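Local coordinates for hypothetical protein aq_1447 (Aquifex aeolicus, PDB 1YVU) that cleaves RNA targets as an endonuclease guided by short single-stranded DNA, using divalent metal ions bound in an RNase H-like PIWI domain, at residues 369-373 against 421-425; 445-449 against 685-689; 476-480 against 702-706; 629-633 against 671-675. One frame throughout, in Å; residues are numbered along the deposited sequence.

Contact 1: 369-373 against 421-425; sequences KEEFL and IVFLE
The ring of Phe-423 is the centre of this contact, held between strand 419-424 and one side of helix 368-381. Lys-369 covers one face: its CB stands 3.9 Å from the ring centroid and only 8° off the ring normal, a CH-pi contact of an aliphatic carbon over the middle of the ring. At the ring edge, CD1 of Leu-373 meets CZ of Phe-423 at 3.8 Å, and Phe-372 brings its CD2 edgewise, in the plane of the Phe-423 ring, 4.0 Å from CE2. Leu-373 has CG anti to its backbone N (chi1 -177°), which directs its CD1 branch at the strand, where it also meets CD1 of Ile-421 at 4.3 Å.

Farther out, the extended Lys-369 chain runs past the phenylalanine in the opposite direction, with CD 3.6 Å from CB of Phe-423. Lysine suits this place because its methylenes cover the aromatic ring while its amine reaches the polar edge, where NZ has a long salt bridge of 4.0 Å to OE1 of Glu-425 and weak hydrogen bonds to Val-359 and Ser-360. This lysine is poorly ordered, so these tip contacts are less certain.

In the parallel Mid sheet, strand 419-424 lies between strands 351-360 and 454-457. Helix 368-381, the crossover from 351-360 to 386-396, packs on one face, while Val-422 and Leu-424 turn to helix 437-448 on the other.

Contact 2: 445-449 against 685-689; sequences ELLKK and ITKLM
Leu-688 reaches from helix 682-690 into the angle between Leu-447 and Lys-448. Its CD2 lies against both residues, 3.8 Å from CB of Leu-447, while CD1 follows the lysine chain, 3.8 Å from CE of Lys-448. With CG anti to the backbone N (chi1 -174°), the isobutyl group extends across to the other helix. Lys-448 crosses it at about a right angle and contributes its methylenes, a fitting use of a lysine at an exposed margin.

On the buried side, Leu-447 CD2 approaches CG1 of Ile-685 at 4.2 Å. Met-689, present as selenomethionine, bends at chi2 and brings its CE to 3.5 Å from the carbonyl O of Leu-447. The unbranched, flexible chain can curl in this way to lay its terminal methyl against the backbone.

Behind them, Ile-685 and Met-689 rest on Leu-533 of strand 528-536, and NZ of Lys-448 has a long salt bridge, 3.6 Å, to OE2 of Glu-445 in its own helix.

The contact joins Mid helix 437-448 to the PIWI helix that carries the metal-binding Asp-683 in its first turn. It is a Mid-PIWI interface; helix 682-690 is part of the RNase H fold, in which Asp-683 and Asp-502 share the calcium site.

Contact 3: 476-480 against 702-706; sequences QVLAK and IMYWL
Apolar packing between Ala-479 and Leu-706 brings the chain's last residue against helix 466-480. The CB of Ala-479 is 3.9 Å from CD1 of Leu-706; a small residue here lets the terminal leucine lie close to the helix, and Leu-706 contributes much of the buried surface of its segment.

Backbone contacts come next. CA of Lys-480 points its hydrogen at the carbonyl O of Met-703, a CA-H...O contact of 3.5 Å with an angle of 164° at the hydrogen. Met-703, a selenomethionine, is the centre of an inverse gamma turn and also begins a type I beta turn ending at Leu-706. These two bends fold the tail back, so that both Met-703 and Leu-706 meet Ala-479 and Lys-480, whereas the side chains of Tyr-704 and Trp-705 set out from the backbone away from the helix.

Among the polar groups, the amine of Lys-480 comes close to the terminus. Its chain bends at chi4 (70°), bringing NZ to 3.0 Å from O of Leu-706, and a weak hydrogen bond links the same nitrogen to Gln-454.

A lysine beside the C-terminal residue would be expected to balance the negative charge of the terminus. In related argonautes, the terminal carboxylate and nearby lysines form part of the Mid-PIWI pocket for the guide 5'-phosphate, and this arrangement is consistent with such a role.

Contact 4: 629-633 against 671-675; sequences TYNQV and QPIKL
Tyr-630 sets its ring obliquely between Pro-672 and Lys-674, where two loops of the PIWI domain meet near the surface. At its root, CB is 4.2 Å from the carbonyl O of Ile-673. Its CG lies between the backbone N and the carbonyl carbon (chi1 70°), a rotation that places the ring beside residues 672-674. From there the two sides of the ring diverge: CD1 approaches CB of Pro-672 at 3.8 Å, while on the other side CD2 is 3.9 Å from CA of Lys-674 and CE2 3.8 Å from its CG. At the tip, OH has a weak hydrogen bond to the backbone N of Gln-639. Tyrosine suits the place because its broad apolar ring can span a proline and the methylenes of a lysine, while its hydroxyl can still take that N-H; the ring also meets that of His-638.

On either side of the tyrosine in sequence, other residues add to the contact. Thr-629 OG1 donates a hydrogen bond of 2.8 Å to the carbonyl O of Lys-674; the donor lies in the carbonyl plane, on a lone pair, at a C=O...donor angle of 129°. The short threonine side chain, rooted close to its own backbone, ties its loop directly to the backbone of the other. Toward the exposed end, CG2 of Val-633 touches CG of Pro-672 at 3.7 Å, although the valine is poorly ordered.

Residues 629-633 belong to the PIWI box. The contact fastens it to the loop ahead of helix 682-690, with the Lys-674 side chain about 10 Å from those of Asp-683, a calcium ligand, and Asp-571, which by comparison with relatives is probably catalytic in this RNase H fold.

How the contacts relate
From the N terminus, contact 1 closes first, a loop of 47 residues within the Mid domain, before any other contact opens. The chain then passes from strand 419-424 into helix 437-448, where contact 2 opens, and on to helix 466-480, where contact 3 opens. Contact 4 opens and closes next, inside both of these longer loops, joining two PIWI loops. Contact 2 closes at 685-689 and contact 3 at the C terminus, so the two cross. They also touch: Leu-447 and Ile-685 pack against Tyr-704 and Trp-705. Together they join Mid helix 437-448, PIWI helix 682-690 and the C-terminal tail at the Mid-PIWI boundary.

Contact 1: 369-373 against 421-425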
loop_
_atom_site.group_PDB
_atom_site.type_symbol
_atom_site.label_atom_id
_atom_site.label_comp_id
_atom_site.label_asym_id
_atom_site.label_seq_id
_atom_site.Cartn_x
_atom_site.Cartn_y
_atom_site.Cartn_z
ATOM N N LYS A 369 18.841 15.578 28.506
ATOM C CA LYS A 369 18.883 14.260 27.889
ATOM C C LYS A 369 19.414 13.274 28.911
ATOM O O LYS A 369 18.832 12.218 29.127
ATOM C CB LYS A 369 19.794 14.268 26.648
ATOM C CG LYS A 369 19.432 15.293 25.551
ATOM C CD LYS A 369 20.463 15.248 24.412
ATOM C CE LYS A 369 20.497 16.525 23.590
ATOM N NZ LYS A 369 21.270 16.393 22.319
ATOM N N GLU A 370 20.439 13.719 29.621
ATOM C CA GLU A 370 21.116 12.953 30.653
ATOM C C GLU A 370 20.224 12.644 31.839
ATOM O O GLU A 370 20.186 11.517 32.327
ATOM C CB GLU A 370 22.317 13.740 31.153
ATOM C CG GLU A 370 23.296 14.135 30.076
ATOM C CD GLU A 370 24.724 13.717 30.388
ATOM O OE1 GLU A 370 24.947 12.815 31.250
ATOM O OE2 GLU A 370 25.623 14.314 29.751
ATOM N N GLU A 371 19.527 13.675 32.307
ATOM C CA GLU A 371 18.602 13.581 33.438
ATOM C C GLU A 371 17.494 12.567 33.111
ATOM O O GLU A 371 17.137 11.725 33.946
ATOM C CB GLU A 371 17.970 14.948 33.697
ATOM C CG GLU A 371 18.310 15.608 35.018
ATOM C CD GLU A 371 17.464 16.857 35.254
ATOM O OE1 GLU A 371 16.270 16.854 34.876
ATOM O OE2 GLU A 371 17.983 17.851 35.802
ATOM N N PHE A 372 17.043 12.614 31.852
ATOM C CA PHE A 372 15.993 11.762 31.294
ATOM C C PHE A 372 16.437 10.317 31.112
ATOM O O PHE A 372 15.710 9.386 31.456
ATOM C CB PHE A 372 15.554 12.345 29.958
ATOM C CG PHE A 372 14.393 11.647 29.348
ATOM C CD1 PHE A 372 13.114 11.771 29.907
ATOM C CD2 PHE A 372 14.576 10.869 28.195
ATOM C CE1 PHE A 372 12.018 11.130 29.334
ATOM C CE2 PHE A 372 13.503 10.220 27.602
ATOM C CZ PHE A 372 12.207 10.347 28.171
ATOM N N LEU A 373 17.625 10.143 30.549
ATOM C CA LEU A 373 18.203 8.830 30.330
ATOM C C LEU A 373 18.346 8.115 31.652
ATOM O O LEU A 373 18.087 6.926 31.748
ATOM C CB LEU A 373 19.572 8.957 29.673
ATOM C CG LEU A 373 20.293 7.660 29.312
ATOM C CD1 LEU A 373 19.976 7.250 27.905
ATOM C CD2 LEU A 373 21.768 7.884 29.454
ATOM N N ILE A 421 19.969 4.079 21.805
ATOM C CA ILE A 421 19.120 5.220 22.109
ATOM C C ILE A 421 19.707 6.475 21.495
ATOM O O ILE A 421 20.831 6.841 21.794
ATOM C CB ILE A 421 18.875 5.395 23.623
ATOM C CG1 ILE A 421 18.358 4.071 24.235
ATOM C CG2 ILE A 421 17.863 6.525 23.860
ATOM C CD1 ILE A 421 17.939 4.122 25.724
ATOM N N VAL A 422 18.933 7.131 20.633
ATOM C CA VAL A 422 19.375 8.349 19.961
ATOM C C VAL A 422 18.563 9.581 20.330
ATOM O O VAL A 422 17.339 9.610 20.163
ATOM C CB VAL A 422 19.325 8.209 18.389
ATOM C CG1 VAL A 422 19.951 9.460 17.687
ATOM C CG2 VAL A 422 20.031 6.926 17.928
ATOM N N PHE A 423 19.278 10.622 20.760
ATOM C CA PHE A 423 18.675 11.906 21.106
ATOM C C PHE A 423 18.982 12.885 19.965
ATOM O O PHE A 423 20.143 13.273 19.784
ATOM C CB PHE A 423 19.253 12.471 22.404
ATOM C CG PHE A 423 18.969 11.666 23.621
ATOM C CD1 PHE A 423 19.966 10.820 24.154
ATOM C CD2 PHE A 423 17.754 11.815 24.313
ATOM C CE1 PHE A 423 19.765 10.135 25.392
ATOM C CE2 PHE A 423 17.527 11.139 25.555
ATOM C CZ PHE A 423 18.545 10.292 26.095
ATOM N N LEU A 424 17.964 13.262 19.188
ATOM C CA LEU A 424 18.159 14.203 18.073
ATOM C C LEU A 424 17.753 15.625 18.421
ATOM O O LEU A 424 16.792 15.807 19.166
ATOM C CB LEU A 424 17.377 13.768 16.842
ATOM C CG LEU A 424 17.649 12.447 16.145
ATOM C CD1 LEU A 424 16.643 12.368 15.034
ATOM C CD2 LEU A 424 19.059 12.362 15.576
ATOM N N GLU A 425 18.447 16.620 17.859
ATOM C CA GLU A 425 18.124 18.020 18.119
ATOM C C GLU A 425 16.966 18.503 17.263
ATOM O O GLU A 425 16.963 18.267 16.065
ATOM C CB GLU A 425 19.342 18.922 17.891
ATOM C CG GLU A 425 19.173 20.362 18.456
ATOM C CD GLU A 425 19.107 20.458 19.988
ATOM O OE1 GLU A 425 19.761 19.668 20.703
ATOM O OE2 GLU A 425 18.403 21.358 20.481
#

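Contact 2: 445-449 against 685-689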
loop_
_atom_site.group_PDB
_atom_site.type_symbol
_atom_site.label_atom_id
_atom_site.label_comp_id
_atom_site.label_asym_id
_atom_site.label_seq_id
_atom_site.Cartn_x
_atom_site.Cartn_y
_atom_site.Cartn_z
ATOM N N GLU A 445 18.694 2.745 8.938
ATOM C CA GLU A 445 20.034 2.185 9.042
ATOM C C GLU A 445 20.182 1.155 10.147
ATOM O O GLU A 445 20.888 0.141 9.978
ATOM C CB GLU A 445 21.026 3.309 9.245
ATOM C CG GLU A 445 21.014 4.320 8.121
ATOM C CD GLU A 445 21.846 3.899 6.910
ATOM O OE1 GLU A 445 22.991 3.419 7.108
ATOM O OE2 GLU A 445 21.364 4.076 5.762
ATOM N N LEU A 446 19.510 1.427 11.271
ATOM C CA LEU A 446 19.528 0.534 12.414
ATOM C C LEU A 446 18.560 -0.604 12.242
ATOM O O LEU A 446 18.614 -1.599 12.976
ATOM C CB LEU A 446 19.259 1.284 13.684
ATOM C CG LEU A 446 20.471 2.129 14.055
ATOM C CD1 LEU A 446 20.076 3.031 15.218
ATOM C CD2 LEU A 446 21.663 1.261 14.439
ATOM N N LEU A 447 17.715 -0.458 11.216
ATOM C CA LEU A 447 16.746 -1.471 10.827
ATOM C C LEU A 447 17.489 -2.466 9.960
ATOM O O LEU A 447 17.268 -3.683 10.062
ATOM C CB LEU A 447 15.633 -0.867 9.994
ATOM C CG LEU A 447 14.181 -0.827 10.477
ATOM C CD1 LEU A 447 13.354 -0.122 9.393
ATOM C CD2 LEU A 447 13.646 -2.242 10.762
ATOM N N LYS A 448 18.392 -1.942 9.125
ATOM C CA LYS A 448 19.210 -2.773 8.227
ATOM C C LYS A 448 20.133 -3.700 9.005
ATOM O O LYS A 448 20.296 -4.867 8.647
ATOM C CB LYS A 448 20.062 -1.916 7.278
ATOM C CG LYS A 448 19.267 -1.086 6.278
ATOM C CD LYS A 448 20.153 -0.362 5.271
ATOM C CE LYS A 448 19.408 0.788 4.585
ATOM N NZ LYS A 448 20.226 1.455 3.504
ATOM N N LYS A 449 20.707 -3.160 10.082
ATOM C CA LYS A 449 21.624 -3.890 10.955
ATOM C C LYS A 449 20.867 -4.739 11.946
ATOM O O LYS A 449 21.454 -5.558 12.667
ATOM C CB LYS A 449 22.517 -2.920 11.690
ATOM C CG LYS A 449 23.381 -2.163 10.765
ATOM C CD LYS A 449 23.840 -0.898 11.400
ATOM C CE LYS A 449 24.816 -0.193 10.485
ATOM N NZ LYS A 449 26.190 -0.739 10.675
ATOM N N ILE A 685 10.196 -3.469 5.628
ATOM C CA ILE A 685 11.377 -4.301 5.944
ATOM C C ILE A 685 11.874 -5.135 4.722
ATOM O O ILE A 685 13.072 -5.208 4.472
ATOM C CB ILE A 685 11.096 -5.218 7.204
ATOM C CG1 ILE A 685 10.844 -4.363 8.439
ATOM C CG2 ILE A 685 12.274 -6.126 7.527
ATOM C CD1 ILE A 685 10.307 -5.140 9.597
ATOM N N THR A 686 10.953 -5.709 3.945
ATOM C CA THR A 686 11.290 -6.500 2.767
ATOM C C THR A 686 11.902 -5.632 1.662
ATOM O O THR A 686 12.931 -5.989 1.097
ATOM C CB THR A 686 10.056 -7.211 2.199
ATOM O OG1 THR A 686 9.082 -6.241 1.810
ATOM C CG2 THR A 686 9.464 -8.148 3.197
ATOM N N LYS A 687 11.306 -4.471 1.404
ATOM C CA LYS A 687 11.796 -3.557 0.374
ATOM C C LYS A 687 13.148 -2.957 0.720
ATOM O O LYS A 687 13.852 -2.453 -0.138
ATOM C CB LYS A 687 10.780 -2.436 0.137
ATOM C CG LYS A 687 9.597 -2.857 -0.711
ATOM C CD LYS A 687 8.499 -1.808 -0.738
ATOM C CE LYS A 687 7.393 -2.216 -1.724
ATOM N NZ LYS A 687 6.221 -1.263 -1.792
ATOM N N LEU A 688 13.505 -3.061 1.990
ATOM C CA LEU A 688 14.754 -2.533 2.520
ATOM C C LEU A 688 15.893 -3.548 2.348
ATOM O O LEU A 688 17.036 -3.196 2.007
ATOM C CB LEU A 688 14.553 -2.210 4.006
ATOM C CG LEU A 688 15.640 -1.506 4.816
ATOM C CD1 LEU A 688 15.750 -0.043 4.464
ATOM C CD2 LEU A 688 15.332 -1.651 6.250
HETATM N N MSE A 689 15.553 -4.813 2.581
HETATM C CA MSE A 689 16.499 -5.905 2.478
HETATM C C MSE A 689 16.838 -6.196 1.024
HETATM O O MSE A 689 17.938 -6.650 0.735
HETATM C CB MSE A 689 15.963 -7.139 3.205
HETATM C CG MSE A 689 15.718 -6.968 4.713
HETATM SE SE MSE A 689 17.103 -6.038 5.724
HETATM C CE MSE A 689 16.033 -5.339 7.186
#

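Contact 3: 476-480 against 702-706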
loop_
_atom_site.group_PDB
_atom_site.type_symbol
_atom_site.label_atom_id
_atom_site.label_comp_id
_atom_site.label_asym_id
_atom_site.label_seq_id
_atom_site.Cartn_x
_atom_site.Cartn_y
_atom_site.Cartn_z
ATOM N N GLN A 476 7.766 1.126 24.666
ATOM C CA GLN A 476 8.420 0.825 23.391
ATOM C C GLN A 476 9.774 0.130 23.472
ATOM O O GLN A 476 10.062 -0.726 22.643
ATOM C CB GLN A 476 8.561 2.070 22.564
ATOM C CG GLN A 476 7.359 2.457 21.825
ATOM C CD GLN A 476 7.693 3.583 20.894
ATOM O OE1 GLN A 476 7.703 4.755 21.293
ATOM N NE2 GLN A 476 8.033 3.239 19.651
ATOM N N VAL A 477 10.615 0.528 24.430
ATOM C CA VAL A 477 11.937 -0.082 24.658
ATOM C C VAL A 477 11.758 -1.528 25.136
ATOM O O VAL A 477 12.579 -2.389 24.831
ATOM C CB VAL A 477 12.742 0.748 25.697
ATOM C CG1 VAL A 477 13.825 -0.085 26.394
ATOM C CG2 VAL A 477 13.368 1.938 24.998
ATOM N N LEU A 478 10.682 -1.768 25.889
ATOM C CA LEU A 478 10.362 -3.085 26.405
ATOM C C LEU A 478 9.994 -4.055 25.279
ATOM O O LEU A 478 10.539 -5.163 25.191
ATOM C CB LEU A 478 9.224 -2.982 27.401
ATOM C CG LEU A 478 9.589 -2.328 28.726
ATOM C CD1 LEU A 478 8.326 -2.127 29.513
ATOM C CD2 LEU A 478 10.597 -3.169 29.489
ATOM N N ALA A 479 9.172 -3.568 24.359
ATOM C CA ALA A 479 8.721 -4.339 23.216
ATOM C C ALA A 479 9.880 -4.717 22.299
ATOM O O ALA A 479 10.018 -5.891 21.920
ATOM C CB ALA A 479 7.694 -3.530 22.452
ATOM N N LYS A 480 10.721 -3.726 21.988
ATOM C CA LYS A 480 11.907 -3.892 21.110
ATOM C C LYS A 480 12.964 -4.878 21.623
ATOM O O LYS A 480 13.818 -5.298 20.861
ATOM C CB LYS A 480 12.665 -2.571 20.930
ATOM C CG LYS A 480 12.057 -1.529 20.078
ATOM C CD LYS A 480 12.572 -0.216 20.613
ATOM C CE LYS A 480 12.211 0.933 19.716
ATOM N NZ LYS A 480 10.803 1.324 19.642
ATOM N N ILE A 702 12.420 -11.113 18.478
ATOM C CA ILE A 702 12.456 -9.715 18.921
ATOM C C ILE A 702 11.694 -8.853 17.927
ATOM O O ILE A 702 11.794 -9.068 16.714
ATOM C CB ILE A 702 13.958 -9.226 18.975
ATOM C CG1 ILE A 702 14.751 -10.006 20.011
ATOM C CG2 ILE A 702 14.081 -7.793 19.343
ATOM C CD1 ILE A 702 16.149 -10.339 19.521
HETATM N N MSE A 703 10.922 -7.896 18.432
HETATM C CA MSE A 703 10.222 -6.993 17.528
HETATM C C MSE A 703 11.128 -5.754 17.361
HETATM O O MSE A 703 10.798 -4.652 17.836
HETATM C CB MSE A 703 8.831 -6.650 18.067
HETATM C CG MSE A 703 7.877 -7.839 18.154
HETATM SE SE MSE A 703 5.988 -7.458 18.629
HETATM C CE MSE A 703 5.389 -6.572 16.990
ATOM N N TYR A 704 12.235 -5.928 16.625
ATOM C CA TYR A 704 13.237 -4.858 16.450
ATOM C C TYR A 704 12.874 -3.603 15.624
ATOM O O TYR A 704 13.597 -2.576 15.667
ATOM C CB TYR A 704 14.584 -5.444 15.966
ATOM C CG TYR A 704 14.577 -5.924 14.543
ATOM C CD1 TYR A 704 14.875 -5.042 13.484
ATOM C CD2 TYR A 704 14.211 -7.249 14.231
ATOM C CE1 TYR A 704 14.808 -5.448 12.162
ATOM C CE2 TYR A 704 14.144 -7.678 12.884
ATOM C CZ TYR A 704 14.443 -6.760 11.862
ATOM O OH TYR A 704 14.402 -7.148 10.550
ATOM N N TRP A 705 11.778 -3.699 14.876
ATOM C CA TRP A 705 11.329 -2.619 14.004
ATOM C C TRP A 705 10.552 -1.475 14.671
ATOM O O TRP A 705 10.565 -0.328 14.205
ATOM C CB TRP A 705 10.528 -3.235 12.861
ATOM C CG TRP A 705 9.495 -4.276 13.283
ATOM C CD1 TRP A 705 8.190 -4.039 13.619
ATOM C CD2 TRP A 705 9.695 -5.685 13.458
ATOM N NE1 TRP A 705 7.571 -5.201 13.993
ATOM C CE2 TRP A 705 8.465 -6.234 13.907
ATOM C CE3 TRP A 705 10.799 -6.546 13.285
ATOM C CZ2 TRP A 705 8.289 -7.611 14.192
ATOM C CZ3 TRP A 705 10.633 -7.952 13.575
ATOM C CH2 TRP A 705 9.376 -8.455 14.033
ATOM N N LEU A 706 9.962 -1.783 15.820
ATOM C CA LEU A 706 9.134 -0.836 16.558
ATOM C C LEU A 706 9.756 0.489 16.977
ATOM O O LEU A 706 9.037 1.458 17.266
ATOM C CB LEU A 706 8.481 -1.530 17.758
ATOM C CG LEU A 706 7.542 -2.671 17.366
ATOM C CD1 LEU A 706 6.979 -3.304 18.611
ATOM C CD2 LEU A 706 6.412 -2.171 16.453
#

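Contact 4: 629-633 against 671-675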
loop_
_atom_site.group_PDB
_atom_site.type_symbol
_atom_site.label_atom_id
_atom_site.label_comp_id
_atom_site.label_asym_id
_atom_site.label_seq_id
_atom_site.Cartn_x
_atom_site.Cartn_y
_atom_site.Cartn_z
ATOM N N THR A 629 -9.396 0.300 11.489
ATOM C CA THR A 629 -8.452 -0.288 12.437
ATOM C C THR A 629 -7.911 0.584 13.544
ATOM O O THR A 629 -7.215 0.083 14.441
ATOM C CB THR A 629 -7.245 -0.794 11.723
ATOM O OG1 THR A 629 -6.870 0.141 10.690
ATOM C CG2 THR A 629 -7.520 -2.156 11.156
ATOM N N TYR A 630 -8.131 1.895 13.428
ATOM C CA TYR A 630 -7.646 2.882 14.399
ATOM C C TYR A 630 -8.572 4.101 14.420
ATOM O O TYR A 630 -9.213 4.400 13.414
ATOM C CB TYR A 630 -6.184 3.293 14.080
ATOM C CG TYR A 630 -5.947 4.133 12.819
ATOM C CD1 TYR A 630 -5.459 5.450 12.919
ATOM C CD2 TYR A 630 -6.151 3.600 11.528
ATOM C CE1 TYR A 630 -5.164 6.227 11.763
ATOM C CE2 TYR A 630 -5.866 4.366 10.360
ATOM C CZ TYR A 630 -5.364 5.678 10.488
ATOM O OH TYR A 630 -5.021 6.426 9.374
ATOM N N ASN A 631 -8.587 4.817 15.549
ATOM C CA ASN A 631 -9.410 6.018 15.760
ATOM C C ASN A 631 -8.840 7.236 15.011
ATOM O O ASN A 631 -7.623 7.322 14.811
ATOM C CB ASN A 631 -9.473 6.342 17.255
ATOM C CG ASN A 631 -9.766 5.124 18.123
ATOM O OD1 ASN A 631 -10.828 4.531 18.029
ATOM N ND2 ASN A 631 -8.826 4.767 18.989
ATOM N N GLN A 632 -9.710 8.169 14.606
ATOM C CA GLN A 632 -9.287 9.383 13.876
ATOM C C GLN A 632 -8.549 10.338 14.807
ATOM O O GLN A 632 -9.178 10.967 15.669
ATOM C CB GLN A 632 -10.482 10.150 13.291
ATOM C CG GLN A 632 -11.303 9.452 12.227
ATOM C CD GLN A 632 -12.368 10.373 11.617
ATOM O OE1 GLN A 632 -13.340 10.749 12.281
ATOM N NE2 GLN A 632 -12.185 10.732 10.347
ATOM N N VAL A 633 -7.226 10.430 14.655
ATOM C CA VAL A 633 -6.415 11.325 15.493
ATOM C C VAL A 633 -6.120 12.653 14.778
ATOM O O VAL A 633 -6.510 13.720 15.273
ATOM C CB VAL A 633 -5.126 10.619 16.005
ATOM C CG1 VAL A 633 -4.300 11.549 16.878
ATOM C CG2 VAL A 633 -5.509 9.407 16.839
ATOM N N GLN A 671 0.345 6.515 20.370
ATOM C CA GLN A 671 0.288 6.746 18.935
ATOM C C GLN A 671 -0.547 5.642 18.275
ATOM O O GLN A 671 -0.758 4.584 18.871
ATOM C CB GLN A 671 1.711 6.820 18.346
ATOM C CG GLN A 671 2.376 8.184 18.557
ATOM C CD GLN A 671 3.852 8.221 18.174
ATOM O OE1 GLN A 671 4.276 7.590 17.187
ATOM N NE2 GLN A 671 4.639 8.985 18.946
ATOM N N PRO A 672 -1.140 5.924 17.101
ATOM C CA PRO A 672 -1.932 4.872 16.481
ATOM C C PRO A 672 -1.190 4.139 15.382
ATOM O O PRO A 672 -0.310 4.689 14.708
ATOM C CB PRO A 672 -3.152 5.612 15.943
ATOM C CG PRO A 672 -2.785 7.104 15.981
ATOM C CD PRO A 672 -1.365 7.215 16.397
ATOM N N ILE A 673 -1.509 2.860 15.286
ATOM C CA ILE A 673 -0.944 1.968 14.291
ATOM C C ILE A 673 -2.115 1.305 13.587
ATOM O O ILE A 673 -2.953 0.652 14.197
ATOM C CB ILE A 673 0.045 0.987 14.938
ATOM C CG1 ILE A 673 1.304 1.785 15.333
ATOM C CG2 ILE A 673 0.330 -0.190 13.992
ATOM C CD1 ILE A 673 2.494 1.015 15.784
ATOM N N LYS A 674 -2.166 1.575 12.295
ATOM C CA LYS A 674 -3.184 1.136 11.361
ATOM C C LYS A 674 -3.194 -0.351 11.121
ATOM O O LYS A 674 -4.259 -0.945 10.973
ATOM C CB LYS A 674 -2.906 1.854 10.046
ATOM C CG LYS A 674 -3.769 1.542 8.846
ATOM C CD LYS A 674 -3.327 2.488 7.765
ATOM C CE LYS A 674 -3.686 1.993 6.407
ATOM N NZ LYS A 674 -2.915 2.725 5.324
ATOM N N LEU A 675 -2.009 -0.948 11.108
ATOM C CA LEU A 675 -1.873 -2.361 10.795
ATOM C C LEU A 675 -1.700 -3.371 11.947
ATOM O O LEU A 675 -1.139 -3.027 12.999
ATOM C CB LEU A 675 -0.742 -2.525 9.762
ATOM C CG LEU A 675 -0.914 -1.991 8.328
ATOM C CD1 LEU A 675 0.275 -2.398 7.471
ATOM C CD2 LEU A 675 -2.193 -2.541 7.699
#